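PDB 4PTA: replication initiator protein, which probably binds the replication origin of staphylococcal multiresistance plasmids and helps assemble it for the start of DNA replication. Local coordinates for residues 41-46 with 72-77. Residues are numbered along the deposited sequence; the frame is centred on the assembly and turned at random.
Sequences AILRDR and EVILNC
Ile74 meets three residues of 41-46 with two branches, a compact example of how one beta-branched side chain can serve both an apolar cluster and a buried arginine. Its CG2 methyl reaches Ile42 CG2 at 3.9 Å and lies 4.1 Å from Leu43 CD1, the Leu43 side chain crossing that of Ile74 nearly at right angles. Its longer branch, with CG1 anti to the carbonyl carbon (chi1 -72°), turns off roughly at right angles to CG2 and sets CD1 over the centre of one guanidinium face of Arg46, 4.0 Å from Arg46 CZ. The Arg46 chain, bent at chi2 and chi3, approaches Ile74 from the opposite direction, and its NE makes a weak hydrogen bond to the Tyr66 hydroxyl, which may steady the flat group. Leu75 slants across Ile42, bringing CD2 to 3.8 Å from Ile42 CG2, and its side chain also touches Ile85 of helix 79-91. Helix 68-74 closes in a Schellman motif, with Asn76 at positive phi and Cys77 N bonded to Glu72 O. Helix 34-44 packs here on the C-terminal end of helix 68-74, and Leu75 extends the apolar contact to helix 79-91, consistent with the helix-turn-helix clan of the RepA N-terminal family.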
loop_
_atom_site.group_PDB
_atom_site.type_symbol
_atom_site.label_atom_id
_atom_site.label_comp_id
_atom_site.label_asym_id
_atom_site.label_seq_id
_atom_site.Cartn_x
_atom_site.Cartn_y
_atom_site.Cartn_z
ATOM N N ALA A 41 -9.672 11.528 -3.598
ATOM C CA ALA A 41 -9.171 10.375 -2.850
ATOM C C ALA A 41 -10.279 9.392 -2.494
ATOM O O ALA A 41 -10.100 8.180 -2.618
ATOM C CB ALA A 41 -8.438 10.829 -1.591
ATOM N N ILE A 42 -11.416 9.916 -2.044
ATOM C CA ILE A 42 -12.555 9.074 -1.689
ATOM C C ILE A 42 -13.082 8.305 -2.902
ATOM O O ILE A 42 -13.300 7.098 -2.831
ATOM C CB ILE A 42 -13.703 9.890 -1.033
ATOM C CG1 ILE A 42 -13.274 10.408 0.343
ATOM C CG2 ILE A 42 -14.965 9.045 -0.909
ATOM C CD1 ILE A 42 -14.403 11.021 1.154
ATOM N N LEU A 43 -13.276 9.008 -4.013
ATOM C CA LEU A 43 -13.767 8.388 -5.236
ATOM C C LEU A 43 -12.774 7.362 -5.783
ATOM O O LEU A 43 -13.162 6.309 -6.290
ATOM C CB LEU A 43 -14.060 9.462 -6.286
ATOM C CG LEU A 43 -15.523 9.782 -6.606
ATOM C CD1 LEU A 43 -16.476 9.150 -5.602
ATOM C CD2 LEU A 43 -15.723 11.284 -6.678
ATOM N N ARG A 44 -11.489 7.681 -5.681
ATOM C CA ARG A 44 -10.439 6.785 -6.137
ATOM C C ARG A 44 -10.576 5.420 -5.472
ATOM O O ARG A 44 -10.367 4.380 -6.097
ATOM C CB ARG A 44 -9.073 7.372 -5.801
ATOM C CG ARG A 44 -7.936 6.621 -6.436
ATOM C CD ARG A 44 -6.595 6.998 -5.849
ATOM N NE ARG A 44 -5.524 6.587 -6.749
ATOM C CZ ARG A 44 -5.025 5.357 -6.806
ATOM N NH1 ARG A 44 -4.057 5.075 -7.669
ATOM N NH2 ARG A 44 -5.495 4.411 -6.003
ATOM N N ASP A 45 -10.926 5.439 -4.192
ATOM C CA ASP A 45 -11.074 4.220 -3.423
ATOM C C ASP A 45 -12.200 3.331 -3.953
ATOM O O ASP A 45 -12.222 2.133 -3.682
ATOM C CB ASP A 45 -11.311 4.563 -1.949
ATOM C CG ASP A 45 -11.083 3.376 -1.028
ATOM O OD1 ASP A 45 -10.120 2.610 -1.262
ATOM O OD2 ASP A 45 -11.870 3.209 -0.075
ATOM N N ARG A 46 -13.126 3.917 -4.714
ATOM C CA ARG A 46 -14.303 3.194 -5.205
ATOM C C ARG A 46 -14.046 2.396 -6.488
ATOM O O ARG A 46 -14.928 1.672 -6.954
ATOM C CB ARG A 46 -15.472 4.154 -5.460
ATOM C CG ARG A 46 -15.570 5.355 -4.523
ATOM C CD ARG A 46 -16.405 5.048 -3.294
ATOM N NE ARG A 46 -17.669 4.402 -3.638
ATOM C CZ ARG A 46 -18.593 4.045 -2.750
ATOM N NH1 ARG A 46 -18.399 4.278 -1.460
ATOM N NH2 ARG A 46 -19.713 3.455 -3.152
ATOM N N GLU A 72 -23.562 12.772 -2.600
ATOM C CA GLU A 72 -23.909 13.534 -1.407
ATOM C C GLU A 72 -23.600 12.745 -0.136
ATOM O O GLU A 72 -23.021 13.279 0.810
ATOM C CB GLU A 72 -25.382 13.947 -1.445
ATOM C CG GLU A 72 -25.613 15.405 -1.103
ATOM C CD GLU A 72 -26.933 15.934 -1.630
ATOM O OE1 GLU A 72 -27.936 15.186 -1.605
ATOM O OE2 GLU A 72 -26.962 17.101 -2.076
ATOM N N VAL A 73 -23.985 11.471 -0.122
ATOM C CA VAL A 73 -23.700 10.602 1.014
ATOM C C VAL A 73 -22.252 10.125 0.992
ATOM O O VAL A 73 -21.598 10.052 2.032
ATOM C CB VAL A 73 -24.643 9.377 1.055
ATOM C CG1 VAL A 73 -24.704 8.697 -0.301
ATOM C CG2 VAL A 73 -24.193 8.390 2.128
ATOM N N ILE A 74 -21.759 9.808 -0.203
ATOM C CA ILE A 74 -20.403 9.299 -0.378
ATOM C C ILE A 74 -19.345 10.292 0.084
ATOM O O ILE A 74 -18.358 9.910 0.719
ATOM C CB ILE A 74 -20.125 8.929 -1.851
ATOM C CG1 ILE A 74 -20.895 7.666 -2.237
ATOM C CG2 ILE A 74 -18.633 8.726 -2.084
ATOM C CD1 ILE A 74 -20.720 7.274 -3.688
ATOM N N LEU A 75 -19.545 11.565 -0.239
ATOM C CA LEU A 75 -18.580 12.593 0.132
ATOM C C LEU A 75 -19.040 13.345 1.375
ATOM O O LEU A 75 -18.342 14.233 1.872
ATOM C CB LEU A 75 -18.347 13.565 -1.029
ATOM C CG LEU A 75 -18.069 12.918 -2.389
ATOM C CD1 LEU A 75 -17.793 13.979 -3.443
ATOM C CD2 LEU A 75 -16.913 11.941 -2.298
ATOM N N ASN A 76 -20.217 12.973 1.874
ATOM C CA ASN A 76 -20.832 13.644 3.013
ATOM C C ASN A 76 -20.808 15.162 2.878
ATOM O O ASN A 76 -20.131 15.854 3.639
ATOM C CB ASN A 76 -20.161 13.232 4.321
ATOM C CG ASN A 76 -21.003 13.576 5.533
ATOM O OD1 ASN A 76 -22.192 13.263 5.582
ATOM N ND2 ASN A 76 -20.397 14.241 6.508
ATOM N N CYS A 77 -21.545 15.673 1.901
ATOM C CA CYS A 77 -21.651 17.110 1.706
ATOM C C CYS A 77 -22.883 17.429 0.870
ATOM O O CYS A 77 -23.483 16.536 0.275
ATOM C CB CYS A 77 -20.387 17.661 1.047
ATOM S SG CYS A 77 -20.018 16.942 -0.562
#